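Local structure of CMP/dCMP-type deaminase domain-containing protein (Aspergillus oryzae RIB40, 7DRY) at residues A[6-11]-A[31-36]; A[26-31]-A[51-56]; A[47-52]-A[64-69]; A[92-97]-A[129-134]; A[98-103]-A[142-147]. The protein is a zinc-binding deaminase of the cytidine deaminase fold that probably deaminates a pyrimidine intermediate in riboflavin biosynthesis. All coordinates share one frame; numbering follows the deposited sequence. Where two conformers were deposited one is given.

Contact 1: A[6-11]-A[31-36]; sequences AKYLRE and ILVSRK
Tyr8 holds CG trans to its own carbonyl carbon (chi1 -84°), and this sends the ring from helix 5-16 onto strand 29-36. From the strand, Arg35 leaves with CG trans to N (chi1 172°) and then bends at chi3 (-66°). Its guanidinium thereby comes alongside the Tyr8 ring, pointing the other way, the two planes well tilted. Arg35 NH2 lies 3.4 Å from Tyr8 CE2, which meets the guanidinium at its edge. Val33 comes from the opposite direction and meets the ring obliquely, with CG2 3.8 Å from Tyr8 CE1. One helical turn on, Ile31 CD1 packs 3.7 Å from Glu11 CB, the two side chains crossing at about a right angle. The same methyl is 4.0 Å from Tyr8 O. Within the helix, Lys7 NZ and Glu11 OE2 form a salt bridge of 2.7 Å.

Asp45 joins the polar ends of Tyr8 and Arg35. Tyr8 OH is hydrogen-bonded to it and Arg35 NH2 forms a salt bridge with it. The axes of the two short segments pass 10.0 Å apart. Helix 5-16 lies over one face of the sheet. Tyr8 stacks on Tyr96 of strand 91-97, and Ile47 of strand 46-52 flanks Ile31 and Val33.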
# COMPACT_ATOMS: atom_id res chain seq x y z
N ALA A 6 -4.67 -8.37 -10.63
CA ALA A 6 -3.84 -9.48 -10.18
C ALA A 6 -2.39 -9.30 -10.60
O ALA A 6 -1.47 -9.57 -9.82
CB ALA A 6 -4.40 -10.80 -10.72
N LYS A 7 -2.16 -8.83 -11.83
CA LYS A 7 -0.79 -8.63 -12.28
C LYS A 7 -0.09 -7.54 -11.47
O LYS A 7 1.07 -7.71 -11.08
CB LYS A 7 -0.74 -8.30 -13.78
CG LYS A 7 0.68 -8.22 -14.33
CD LYS A 7 0.72 -7.68 -15.75
CE LYS A 7 2.15 -7.66 -16.29
NZ LYS A 7 3.16 -8.00 -15.24
N TYR A 8 -0.78 -6.43 -11.20
CA TYR A 8 -0.18 -5.40 -10.35
C TYR A 8 0.15 -5.96 -8.97
O TYR A 8 1.20 -5.64 -8.41
CB TYR A 8 -1.12 -4.21 -10.22
CG TYR A 8 -1.01 -3.21 -11.35
CD1 TYR A 8 0.16 -2.48 -11.54
CD2 TYR A 8 -2.06 -3.01 -12.24
CE1 TYR A 8 0.27 -1.57 -12.56
CE2 TYR A 8 -1.95 -2.10 -13.28
CZ TYR A 8 -0.78 -1.37 -13.44
OH TYR A 8 -0.66 -0.46 -14.46
N LEU A 9 -0.73 -6.80 -8.42
CA LEU A 9 -0.44 -7.33 -7.09
C LEU A 9 0.74 -8.29 -7.11
O LEU A 9 1.51 -8.33 -6.15
CB LEU A 9 -1.68 -7.96 -6.47
CG LEU A 9 -2.69 -6.92 -6.00
CD1 LEU A 9 -3.92 -7.62 -5.47
CD2 LEU A 9 -2.12 -5.97 -4.93
N ARG A 10 0.91 -9.05 -8.20
CA ARG A 10 2.10 -9.89 -8.32
C ARG A 10 3.36 -9.04 -8.39
O ARG A 10 4.39 -9.39 -7.81
CB ARG A 10 1.99 -10.79 -9.55
CG ARG A 10 0.96 -11.90 -9.43
CD ARG A 10 1.10 -12.93 -10.54
NE ARG A 10 0.78 -12.38 -11.85
CZ ARG A 10 -0.43 -12.38 -12.40
NH1 ARG A 10 -1.45 -12.91 -11.74
NH2 ARG A 10 -0.62 -11.86 -13.60
N GLU A 11 3.28 -7.90 -9.09
CA GLU A 11 4.41 -6.98 -9.14
C GLU A 11 4.68 -6.39 -7.76
O GLU A 11 5.84 -6.21 -7.37
CB GLU A 11 4.14 -5.89 -10.18
CG GLU A 11 4.15 -6.42 -11.62
CD GLU A 11 3.61 -5.44 -12.64
OE1 GLU A 11 3.13 -4.36 -12.24
OE2 GLU A 11 3.66 -5.75 -13.85
N ILE A 31 2.55 -0.10 -5.31
CA ILE A 31 2.75 0.56 -6.59
C ILE A 31 1.64 1.59 -6.76
O ILE A 31 0.46 1.26 -6.63
CB ILE A 31 2.72 -0.43 -7.76
CG1 ILE A 31 3.90 -1.40 -7.67
CG2 ILE A 31 2.77 0.31 -9.11
CD1 ILE A 31 3.83 -2.58 -8.65
N LEU A 32 2.02 2.83 -7.04
CA LEU A 32 1.08 3.92 -7.24
C LEU A 32 0.97 4.19 -8.74
O LEU A 32 1.99 4.35 -9.42
CB LEU A 32 1.57 5.17 -6.51
CG LEU A 32 0.66 6.40 -6.59
CD1 LEU A 32 -0.69 6.10 -5.93
CD2 LEU A 32 1.35 7.57 -5.91
N VAL A 33 -0.27 4.19 -9.25
CA VAL A 33 -0.55 4.23 -10.69
C VAL A 33 -1.45 5.43 -10.99
O VAL A 33 -2.36 5.74 -10.21
CB VAL A 33 -1.26 2.93 -11.11
CG1 VAL A 33 -1.63 2.94 -12.59
CG2 VAL A 33 -0.38 1.71 -10.78
N SER A 34 -1.21 6.09 -12.12
CA SER A 34 -2.14 7.07 -12.68
C SER A 34 -2.93 6.41 -13.80
O SER A 34 -2.35 5.89 -14.76
CB SER A 34 -1.41 8.30 -13.23
OG SER A 34 -2.29 9.12 -13.99
N ARG A 35 -4.25 6.42 -13.67
CA ARG A 35 -5.14 5.67 -14.54
C ARG A 35 -6.24 6.59 -15.07
O ARG A 35 -6.77 7.42 -14.33
CB ARG A 35 -5.78 4.52 -13.73
CG ARG A 35 -6.88 3.76 -14.43
CD ARG A 35 -7.17 2.46 -13.69
NE ARG A 35 -6.03 1.55 -13.77
CZ ARG A 35 -5.78 0.59 -12.88
NH1 ARG A 35 -6.59 0.39 -11.85
NH2 ARG A 35 -4.71 -0.18 -13.04
N LYS A 36 -6.59 6.43 -16.34
CA LYS A 36 -7.71 7.20 -16.88
C LYS A 36 -8.99 6.83 -16.15
O LYS A 36 -9.25 5.66 -15.85
CB LYS A 36 -7.88 6.91 -18.38
CG LYS A 36 -6.80 7.53 -19.25
CD LYS A 36 -6.84 9.05 -19.20
CE LYS A 36 -8.12 9.61 -19.79
NZ LYS A 36 -8.03 9.93 -21.24

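Contact 2: A[26-31]-A[51-56]; sequences FRVGAI and GYTMEL
Thr53 OG1 donates to Phe26 O at 2.7 Å, lying in the plane of that carbonyl. The hydroxyl is placed there by a chi1 of -61°, which keeps OG1 beside its own backbone N. That amide is used as well: Thr53 N donates to Val28 O at 3.0 Å. Thr53 thus grips two carbonyls of segment 26-31, and its OG1 also lies 3.6 Å from Val28 CB. Further along, Ala30 and Gly51 form an antiparallel hydrogen-bonded pair, with Ala30 N bonded to Gly51 O at 2.9 Å and a matching bond back from Gly51 N to Ala30 O. Between these bonds, Gly29 and Tyr52 are a non-hydrogen-bonded pair, their CA atoms 4.3 Å apart.

The turn that follows positions Thr53. It is a type II turn from Tyr52 to Glu55, closed by Glu55 N to Tyr52 O at 3.1 Å. Glu55 folds back, with its CB over the centre of the Tyr52 ring. Its OE1 accepts Tyr52 N at 3.2 Å. Ser19 OG binds Thr53 O from outside.

The threonine hydroxyl therefore extends the link between the two segments past the last bridge, at the open end of the hairpin. It does so near the metal site, with the Val28 side chain about 7 Å from the zinc.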
# COMPACT_ATOMS: atom_id res chain seq x y z
N PHE A 26 6.54 -6.79 8.39
CA PHE A 26 5.61 -7.37 7.43
C PHE A 26 6.05 -6.90 6.06
O PHE A 26 5.97 -5.71 5.75
CB PHE A 26 4.18 -6.95 7.74
CG PHE A 26 3.58 -7.67 8.92
CD1 PHE A 26 3.92 -7.32 10.21
CD2 PHE A 26 2.70 -8.72 8.72
CE1 PHE A 26 3.38 -8.01 11.30
CE2 PHE A 26 2.16 -9.41 9.80
CZ PHE A 26 2.50 -9.05 11.09
N ARG A 27 6.55 -7.83 5.25
CA ARG A 27 7.17 -7.52 3.97
C ARG A 27 6.08 -7.31 2.93
O ARG A 27 5.41 -8.26 2.52
CB ARG A 27 8.11 -8.65 3.57
CG ARG A 27 9.24 -8.81 4.57
CD ARG A 27 9.91 -10.14 4.39
NE ARG A 27 10.84 -10.16 3.27
CZ ARG A 27 10.84 -11.09 2.32
NH1 ARG A 27 9.95 -12.08 2.33
NH2 ARG A 27 11.76 -11.05 1.37
N VAL A 28 5.92 -6.06 2.50
CA VAL A 28 4.81 -5.61 1.67
C VAL A 28 5.39 -4.77 0.54
O VAL A 28 6.46 -4.17 0.68
CB VAL A 28 3.80 -4.82 2.54
CG1 VAL A 28 2.68 -4.20 1.71
CG2 VAL A 28 3.19 -5.72 3.60
N GLY A 29 4.70 -4.76 -0.60
CA GLY A 29 5.07 -3.92 -1.72
C GLY A 29 3.88 -3.10 -2.17
O GLY A 29 2.73 -3.51 -2.04
N ALA A 30 4.18 -1.92 -2.71
CA ALA A 30 3.14 -0.98 -3.13
C ALA A 30 3.54 -0.32 -4.44
O ALA A 30 4.71 0.02 -4.64
CB ALA A 30 2.94 0.11 -2.08
N ILE A 31 2.55 -0.10 -5.31
CA ILE A 31 2.75 0.56 -6.59
C ILE A 31 1.64 1.59 -6.76
O ILE A 31 0.46 1.26 -6.63
CB ILE A 31 2.72 -0.43 -7.76
CG1 ILE A 31 3.90 -1.40 -7.67
CG2 ILE A 31 2.77 0.31 -9.11
CD1 ILE A 31 3.83 -2.58 -8.65
N GLY A 51 7.22 1.27 -3.79
CA GLY A 51 7.95 1.16 -2.54
C GLY A 51 7.72 -0.18 -1.89
O GLY A 51 6.83 -0.95 -2.28
N TYR A 52 8.55 -0.49 -0.90
CA TYR A 52 8.41 -1.73 -0.16
C TYR A 52 8.87 -1.53 1.28
O TYR A 52 9.58 -0.58 1.61
CB TYR A 52 9.16 -2.89 -0.83
CG TYR A 52 10.64 -2.65 -1.04
CD1 TYR A 52 11.12 -2.06 -2.20
CD2 TYR A 52 11.55 -3.03 -0.07
CE1 TYR A 52 12.48 -1.86 -2.38
CE2 TYR A 52 12.91 -2.83 -0.24
CZ TYR A 52 13.36 -2.24 -1.41
OH TYR A 52 14.72 -2.04 -1.59
N THR A 53 8.44 -2.46 2.15
CA THR A 53 8.73 -2.35 3.57
C THR A 53 10.24 -2.24 3.80
O THR A 53 11.02 -3.05 3.29
CB THR A 53 8.22 -3.60 4.27
OG1 THR A 53 6.80 -3.70 4.08
CG2 THR A 53 8.55 -3.58 5.76
N MET A 54 10.65 -1.25 4.59
CA MET A 54 12.03 -1.08 5.02
C MET A 54 12.98 -0.79 3.87
O MET A 54 14.20 -0.94 4.02
CB MET A 54 12.52 -2.23 5.91
CG MET A 54 11.86 -2.17 7.29
SD MET A 54 12.24 -3.59 8.32
CE MET A 54 11.49 -3.09 9.87
N GLU A 55 12.44 -0.35 2.74
CA GLU A 55 13.28 0.20 1.68
C GLU A 55 14.04 1.41 2.19
O GLU A 55 15.23 1.56 1.94
CB GLU A 55 12.38 0.59 0.51
CG GLU A 55 13.09 1.16 -0.72
CD GLU A 55 12.11 1.53 -1.81
OE1 GLU A 55 10.90 1.63 -1.51
OE2 GLU A 55 12.54 1.70 -2.97
N LEU A 56 13.35 2.28 2.93
CA LEU A 56 13.99 3.42 3.55
C LEU A 56 14.34 3.09 4.99
O LEU A 56 13.64 2.31 5.65
CB LEU A 56 13.05 4.63 3.48
CG LEU A 56 12.59 4.87 2.04
CD1 LEU A 56 11.63 6.04 1.95
CD2 LEU A 56 13.80 5.08 1.10

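Contact 3: A[47-52]-A[64-69]; sequences IVSTGY and QCCLSN
Gly51 and Cys66 bring strand 46-52 and helix 62-73 unusually close, with their CA atoms 3.9 Å apart. The short axes approach to 5.8 Å. Gly51 has no side chain, and the helix backbone packs directly against it at Cys65 and Cys66. At this closeness Cys66 CA directs its hydrogen at Thr50 O, a nearly straight C-H...O contact of 3.4 Å (165° at the hydrogen).

Thr50 O also receives a true hydrogen bond. Asn69 ND2 donates to it at 2.9 Å, lying in the carbonyl plane, while the oxygen lies close to the amide plane. The second partner of Asn69 ND2 is Glu55 OE1. Both the strand and the turn after it hold this amide, which probably fixes its rotation. Ser49 makes the other polar link. With its OG trans to N (chi1 -167°), the hydroxyl reaches Cys66 O of the helix at 2.8 Å. Beside it, Ser49 CB touches Cys66 SG at 3.8 Å. Cys65 lies at the far end of the strand, where its CB is 3.6 Å from Tyr52 O.

Val48 and Ser49 together face Leu32 in a classic beta bulge. Helix 62-73 carries Glu63, and the zinc ligand His61 lies just before it.

Each element thus lends a carbonyl to a side chain of the other. Two hydrogen bonds and a C-H...O contact join edge strand and helix with little hydrocarbon between them.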
# COMPACT_ATOMS: atom_id res chain seq x y z
N ILE A 47 2.99 4.43 -14.25
CA ILE A 47 3.51 4.23 -12.90
C ILE A 47 3.97 5.58 -12.34
O ILE A 47 4.68 6.33 -13.01
CB ILE A 47 4.65 3.21 -12.88
CG1 ILE A 47 4.20 1.89 -13.50
CG2 ILE A 47 5.13 2.97 -11.44
CD1 ILE A 47 2.95 1.33 -12.87
N VAL A 48 3.52 5.88 -11.13
CA VAL A 48 3.87 7.12 -10.46
C VAL A 48 4.95 6.90 -9.40
O VAL A 48 5.85 7.72 -9.26
CB VAL A 48 2.60 7.76 -9.85
CG1 VAL A 48 2.94 9.03 -9.06
CG2 VAL A 48 1.60 8.08 -10.95
N SER A 49 4.86 5.82 -8.64
CA SER A 49 5.90 5.50 -7.68
C SER A 49 5.77 4.04 -7.27
O SER A 49 4.77 3.38 -7.56
CB SER A 49 5.82 6.41 -6.46
OG SER A 49 7.01 6.29 -5.68
N THR A 50 6.81 3.54 -6.59
CA THR A 50 6.80 2.20 -6.00
C THR A 50 7.48 2.27 -4.64
O THR A 50 8.24 3.20 -4.36
CB THR A 50 7.54 1.15 -6.85
OG1 THR A 50 8.96 1.38 -6.79
CG2 THR A 50 7.10 1.20 -8.31
N GLY A 51 7.22 1.27 -3.79
CA GLY A 51 7.95 1.16 -2.54
C GLY A 51 7.72 -0.18 -1.89
O GLY A 51 6.83 -0.95 -2.28
N TYR A 52 8.55 -0.49 -0.90
CA TYR A 52 8.41 -1.73 -0.16
C TYR A 52 8.87 -1.53 1.28
O TYR A 52 9.58 -0.58 1.61
CB TYR A 52 9.16 -2.89 -0.83
CG TYR A 52 10.64 -2.65 -1.04
CD1 TYR A 52 11.12 -2.06 -2.20
CD2 TYR A 52 11.55 -3.03 -0.07
CE1 TYR A 52 12.48 -1.86 -2.38
CE2 TYR A 52 12.91 -2.83 -0.24
CZ TYR A 52 13.36 -2.24 -1.41
OH TYR A 52 14.72 -2.04 -1.59
N GLN A 64 4.25 3.94 2.90
CA GLN A 64 5.09 5.03 3.38
C GLN A 64 6.29 5.23 2.46
O GLN A 64 6.57 6.36 2.03
CB GLN A 64 5.55 4.67 4.80
CG GLN A 64 6.49 5.65 5.47
CD GLN A 64 6.84 5.21 6.89
OE1 GLN A 64 6.55 4.07 7.29
NE2 GLN A 64 7.44 6.10 7.65
N CYS A 65 7.00 4.15 2.15
CA CYS A 65 8.17 4.28 1.28
C CYS A 65 7.78 4.71 -0.12
O CYS A 65 8.49 5.49 -0.76
CB CYS A 65 8.90 2.94 1.24
SG CYS A 65 9.82 2.65 2.79
N CYS A 66 6.66 4.20 -0.63
CA CYS A 66 6.20 4.59 -1.96
C CYS A 66 6.00 6.10 -2.05
O CYS A 66 6.45 6.75 -3.00
CB CYS A 66 4.89 3.84 -2.25
SG CYS A 66 4.17 4.14 -3.87
N LEU A 67 5.33 6.67 -1.05
CA LEU A 67 5.08 8.11 -1.04
C LEU A 67 6.36 8.88 -0.76
O LEU A 67 6.60 9.94 -1.37
CB LEU A 67 4.02 8.44 0.01
CG LEU A 67 2.62 7.92 -0.33
CD1 LEU A 67 1.67 8.05 0.86
CD2 LEU A 67 2.04 8.63 -1.53
N SER A 68 7.20 8.38 0.15
CA SER A 68 8.42 9.10 0.49
C SER A 68 9.41 9.09 -0.67
O SER A 68 10.14 10.07 -0.86
CB SER A 68 9.05 8.45 1.71
OG SER A 68 8.28 8.74 2.87
N ASN A 69 9.46 8.01 -1.46
CA ASN A 69 10.31 8.00 -2.64
C ASN A 69 9.91 9.12 -3.59
O ASN A 69 10.76 9.85 -4.11
CB ASN A 69 10.17 6.66 -3.36
CG ASN A 69 10.88 5.53 -2.64
OD1 ASN A 69 11.80 5.74 -1.86
ND2 ASN A 69 10.46 4.31 -2.94

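Contact 4: A[92-97]-A[129-134]; sequences KLVMYV and KIYFGV
Tyr131 CB rests 3.5 Å from Tyr96 CD2 on the neighbouring parallel strand. Next, Tyr131 CG comes to 3.6 Å from Tyr96 CE2. Tyr131 CD1 and CE1 then both meet Val94 CG1, which lies at the ring edge, 3.4 Å from CD1. The tip, Tyr131 OH, ends 3.3 Å from Lys129 NZ.

Both tyrosines take nearly the same first torsion (chi1 -71° for Tyr131 and -69° for Tyr96), which makes the side chains run side by side. Their planes are 13° apart but slid, so the rings barely overlap. Tyr96 OH sits above one face of the Tyr131 ring, toward its rim. It is hydrogen-bonded to His5 and Arg35, and His5 also stacks on Tyr131.

The backbones are joined by regular parallel pairing: Met95 N to Lys129 O at 2.9 Å, Tyr131 N to Met95 O, and Val97 N to Tyr131 O. On the other sheet face, Ile130 CD1 touches Met95 CB at 3.8 Å, and Ile130 CG2 meets Val97 CG1. Met95 and Val97 also reach Glu63 there. The strands belong to a beta-alpha-beta unit whose helix 112-117 begins at the zinc ligand Cys112.

Near the start of the two segments, one water accepts from Lys92 NZ at 3.0 Å and from Lys129 NZ at 3.2 Å. The shared water, with Gln158 OE1 bound to Lys129 NZ, probably eases the closeness of two like charges.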
# COMPACT_ATOMS: atom_id res chain seq x y z
N LYS A 92 -6.99 9.35 -12.32
CA LYS A 92 -7.03 9.15 -10.88
C LYS A 92 -5.80 8.38 -10.45
O LYS A 92 -5.23 7.59 -11.21
CB LYS A 92 -8.29 8.39 -10.44
CG LYS A 92 -8.40 6.96 -10.96
CD LYS A 92 -9.65 6.30 -10.36
CE LYS A 92 -9.98 4.97 -11.00
NZ LYS A 92 -11.29 4.45 -10.49
N LEU A 93 -5.39 8.61 -9.21
CA LEU A 93 -4.28 7.87 -8.61
C LEU A 93 -4.85 6.68 -7.87
O LEU A 93 -5.81 6.81 -7.09
CB LEU A 93 -3.52 8.76 -7.63
CG LEU A 93 -2.67 9.86 -8.26
CD1 LEU A 93 -2.12 10.76 -7.17
CD2 LEU A 93 -1.53 9.25 -9.07
N VAL A 94 -4.28 5.51 -8.13
CA VAL A 94 -4.69 4.26 -7.51
C VAL A 94 -3.43 3.63 -6.93
O VAL A 94 -2.39 3.60 -7.60
CB VAL A 94 -5.32 3.33 -8.56
CG1 VAL A 94 -5.54 1.95 -7.99
CG2 VAL A 94 -6.61 3.94 -9.10
N MET A 95 -3.51 3.13 -5.70
CA MET A 95 -2.40 2.41 -5.09
C MET A 95 -2.73 0.94 -4.94
O MET A 95 -3.78 0.58 -4.39
CB MET A 95 -2.01 3.01 -3.74
CG MET A 95 -0.75 2.36 -3.18
SD MET A 95 -0.25 2.98 -1.56
CE MET A 95 0.60 4.49 -2.05
N TYR A 96 -1.86 0.09 -5.47
CA TYR A 96 -1.88 -1.34 -5.21
C TYR A 96 -0.92 -1.64 -4.08
O TYR A 96 0.17 -1.07 -4.00
CB TYR A 96 -1.44 -2.11 -6.45
CG TYR A 96 -2.43 -2.05 -7.59
CD1 TYR A 96 -2.37 -1.02 -8.54
CD2 TYR A 96 -3.41 -3.02 -7.74
CE1 TYR A 96 -3.29 -0.96 -9.59
CE2 TYR A 96 -4.33 -2.97 -8.77
CZ TYR A 96 -4.26 -1.95 -9.70
OH TYR A 96 -5.16 -1.90 -10.73
N VAL A 97 -1.32 -2.53 -3.18
CA VAL A 97 -0.47 -2.91 -2.05
C VAL A 97 -0.85 -4.32 -1.65
O VAL A 97 -2.02 -4.69 -1.73
CB VAL A 97 -0.61 -1.88 -0.91
CG1 VAL A 97 -2.05 -1.73 -0.49
CG2 VAL A 97 0.26 -2.22 0.27
N LYS A 129 -8.21 5.39 -4.87
CA LYS A 129 -8.61 4.01 -4.68
C LYS A 129 -7.39 3.18 -4.28
O LYS A 129 -6.28 3.44 -4.77
CB LYS A 129 -9.25 3.44 -5.96
CG LYS A 129 -9.81 2.04 -5.79
CD LYS A 129 -10.73 1.64 -6.94
CE LYS A 129 -11.46 0.36 -6.59
NZ LYS A 129 -12.51 0.04 -7.60
N ILE A 130 -7.62 2.21 -3.40
CA ILE A 130 -6.62 1.23 -2.97
C ILE A 130 -7.10 -0.16 -3.37
O ILE A 130 -8.25 -0.52 -3.12
CB ILE A 130 -6.42 1.26 -1.44
CG1 ILE A 130 -6.27 2.69 -0.91
CG2 ILE A 130 -5.22 0.40 -1.04
CD1 ILE A 130 -5.03 3.40 -1.41
N TYR A 131 -6.22 -0.94 -3.99
CA TYR A 131 -6.45 -2.36 -4.22
C TYR A 131 -5.45 -3.14 -3.38
O TYR A 131 -4.27 -2.78 -3.35
CB TYR A 131 -6.17 -2.72 -5.68
CG TYR A 131 -7.19 -2.21 -6.68
CD1 TYR A 131 -7.03 -0.97 -7.28
CD2 TYR A 131 -8.30 -2.96 -7.02
CE1 TYR A 131 -7.95 -0.50 -8.20
CE2 TYR A 131 -9.23 -2.50 -7.96
CZ TYR A 131 -9.04 -1.26 -8.53
OH TYR A 131 -9.95 -0.76 -9.45
N PHE A 132 -5.91 -4.19 -2.71
CA PHE A 132 -5.00 -5.03 -1.93
C PHE A 132 -5.43 -6.49 -2.01
O PHE A 132 -6.55 -6.80 -2.44
CB PHE A 132 -4.85 -4.53 -0.48
CG PHE A 132 -6.15 -4.34 0.24
CD1 PHE A 132 -6.72 -5.39 0.93
CD2 PHE A 132 -6.79 -3.11 0.24
CE1 PHE A 132 -7.92 -5.22 1.60
CE2 PHE A 132 -7.99 -2.94 0.92
CZ PHE A 132 -8.55 -4.00 1.60
N GLY A 133 -4.54 -7.39 -1.58
CA GLY A 133 -4.74 -8.82 -1.78
C GLY A 133 -5.15 -9.62 -0.57
O GLY A 133 -5.62 -10.76 -0.70
N VAL A 134 -4.99 -9.05 0.62
CA VAL A 134 -5.38 -9.70 1.88
C VAL A 134 -5.97 -8.64 2.79
O VAL A 134 -5.37 -7.58 2.99
CB VAL A 134 -4.19 -10.39 2.57
CG1 VAL A 134 -4.60 -10.94 3.93
CG2 VAL A 134 -3.62 -11.50 1.71
O HOH W 1 -12.00 1.58 -10.35

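Contact 5: A[98-103]-A[142-147]; sequences TMEPCG and GGSEGC. With ZN (zinc ion), chain B.
The zinc site borders this contact: segment 98-103 supplies the ligand Cys102 and rests on the start of helix 145-152 through Glu100, Pro101 and Gly103. Cys102 SG binds the zinc at 2.2 Å. Cys102 CB points away from segment 142-147, and a chi1 of 63° puts SG between N and carbonyl carbon, on the zinc. A water lies 2.5 Å from the zinc, and His61 and Cys112 complete the set of ligands.

Glu100 reaches the other way. Its chain is extended from a CG trans to N (chi1 175°), and this carries the carboxylate to the helix start. Glu100 OE2 accepts Cys147 N at 3.1 Å through its anti lone pair. The Cys147 sulfur packs beside the same carboxylate, with SG 3.7 Å from Glu100 CD. Glu100 OE1 is 3.0 Å from Gly143 O, a close approach of two acceptors and no hydrogen bond. The nearby helix N terminus would probably offset some of the carboxylate charge.

In the cytidine deaminase fold this Pro-Cys loop follows a central strand, here 91-97, and leads toward the helix with the last zinc ligand, here 112-117. Helix 145-152 comes after the next strand, 127-132, and its first turn packs against Glu100, Pro101 and Gly103.

Gly103 and Gly146 meet backbone to backbone, their CA atoms 4.1 Å apart. Gly146 CA points its hydrogen at the buried Pro101 O, 3.6 Å away. A second water accepts from Gly103 N at 3.1 Å and, weakly, from Gly146 N.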
# COMPACT_ATOMS: atom_id res chain seq x y z
N THR A 98 0.14 -5.15 -1.28
CA THR A 98 -0.20 -6.56 -1.08
C THR A 98 -1.16 -6.73 0.09
O THR A 98 -2.10 -7.53 0.01
CB THR A 98 1.04 -7.45 -0.93
OG1 THR A 98 1.84 -7.01 0.17
CG2 THR A 98 1.87 -7.46 -2.21
N MET A 99 -0.97 -5.99 1.18
CA MET A 99 -1.81 -6.10 2.36
C MET A 99 -2.59 -4.81 2.59
O MET A 99 -2.20 -3.74 2.14
CB MET A 99 -0.96 -6.44 3.59
CG MET A 99 -0.16 -7.74 3.45
SD MET A 99 0.66 -8.25 4.96
CE MET A 99 -0.73 -8.84 5.95
N GLU A 100 -3.71 -4.94 3.30
CA GLU A 100 -4.56 -3.80 3.63
C GLU A 100 -3.72 -2.71 4.31
O GLU A 100 -2.94 -3.01 5.21
CB GLU A 100 -5.64 -4.27 4.62
CG GLU A 100 -6.52 -3.16 5.16
CD GLU A 100 -7.40 -3.65 6.30
OE1 GLU A 100 -7.30 -4.84 6.66
OE2 GLU A 100 -8.17 -2.84 6.85
N PRO A 101 -3.85 -1.45 3.90
CA PRO A 101 -3.11 -0.38 4.58
C PRO A 101 -3.49 -0.27 6.05
O PRO A 101 -4.67 -0.34 6.42
CB PRO A 101 -3.50 0.89 3.81
CG PRO A 101 -4.69 0.50 2.98
CD PRO A 101 -4.58 -0.96 2.71
N CYS A 102 -2.49 -0.08 6.90
CA CYS A 102 -2.73 -0.07 8.33
C CYS A 102 -3.40 1.22 8.78
O CYS A 102 -3.18 2.31 8.22
CB CYS A 102 -1.43 -0.29 9.12
SG CYS A 102 -0.13 0.99 8.93
N GLY A 103 -4.23 1.09 9.80
CA GLY A 103 -4.87 2.24 10.41
C GLY A 103 -4.38 2.49 11.82
O GLY A 103 -4.76 3.47 12.46
N GLY A 142 -3.64 -6.39 13.32
CA GLY A 142 -4.71 -7.04 12.59
C GLY A 142 -5.95 -6.17 12.50
O GLY A 142 -5.98 -5.02 12.94
N GLY A 143 -6.98 -6.74 11.90
CA GLY A 143 -8.28 -6.09 11.85
C GLY A 143 -8.56 -5.36 10.55
O GLY A 143 -7.90 -5.55 9.52
N SER A 144 -9.57 -4.50 10.61
CA SER A 144 -10.11 -3.82 9.43
C SER A 144 -10.19 -2.31 9.61
O SER A 144 -10.86 -1.64 8.81
CB SER A 144 -11.50 -4.38 9.10
OG SER A 144 -12.16 -3.58 8.14
N GLU A 145 -9.53 -1.75 10.63
CA GLU A 145 -9.68 -0.33 10.91
C GLU A 145 -9.21 0.53 9.74
O GLU A 145 -9.79 1.60 9.49
CB GLU A 145 -8.93 0.02 12.20
CG GLU A 145 -9.11 1.44 12.67
CD GLU A 145 -8.21 1.82 13.83
OE1 GLU A 145 -8.26 2.99 14.26
OE2 GLU A 145 -7.45 0.95 14.31
N GLY A 146 -8.20 0.08 9.00
CA GLY A 146 -7.75 0.84 7.84
C GLY A 146 -8.85 1.03 6.82
O GLY A 146 -9.08 2.14 6.33
N CYS A 147 -9.56 -0.05 6.50
CA CYS A 147 -10.64 0.01 5.52
C CYS A 147 -11.75 0.95 5.98
O CYS A 147 -12.29 1.72 5.19
CB CYS A 147 -11.17 -1.40 5.30
SG CYS A 147 -10.13 -2.36 4.22
ZN ZN B . 1.20 0.59 7.20
O HOH W 2 -5.63 -1.59 10.42
O HOH W 3 0.52 -1.71 6.38

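In the fold
From the N terminus, contact 1 closes the first loop by laying helix 5-16 on strand 29-36. Contact 2 opens before that loop has closed, so the two cross, sharing Ile31. It pairs the two strands of the hairpin. Contact 3 begins where contact 2 ends, sharing Gly51 and Tyr52, and packs helix 62-73 against the edge strand 46-52. Contact 4 then joins strands 91-97 and 127-132, and strand 91-97 pairs with strand 29-36 of contacts 1 and 2. Contact 5 crosses contact 4, starting right after strand 91-97 and ending on helix 145-152. Contacts 3 and 5 do not touch, lying on opposite sides of the chain's centre.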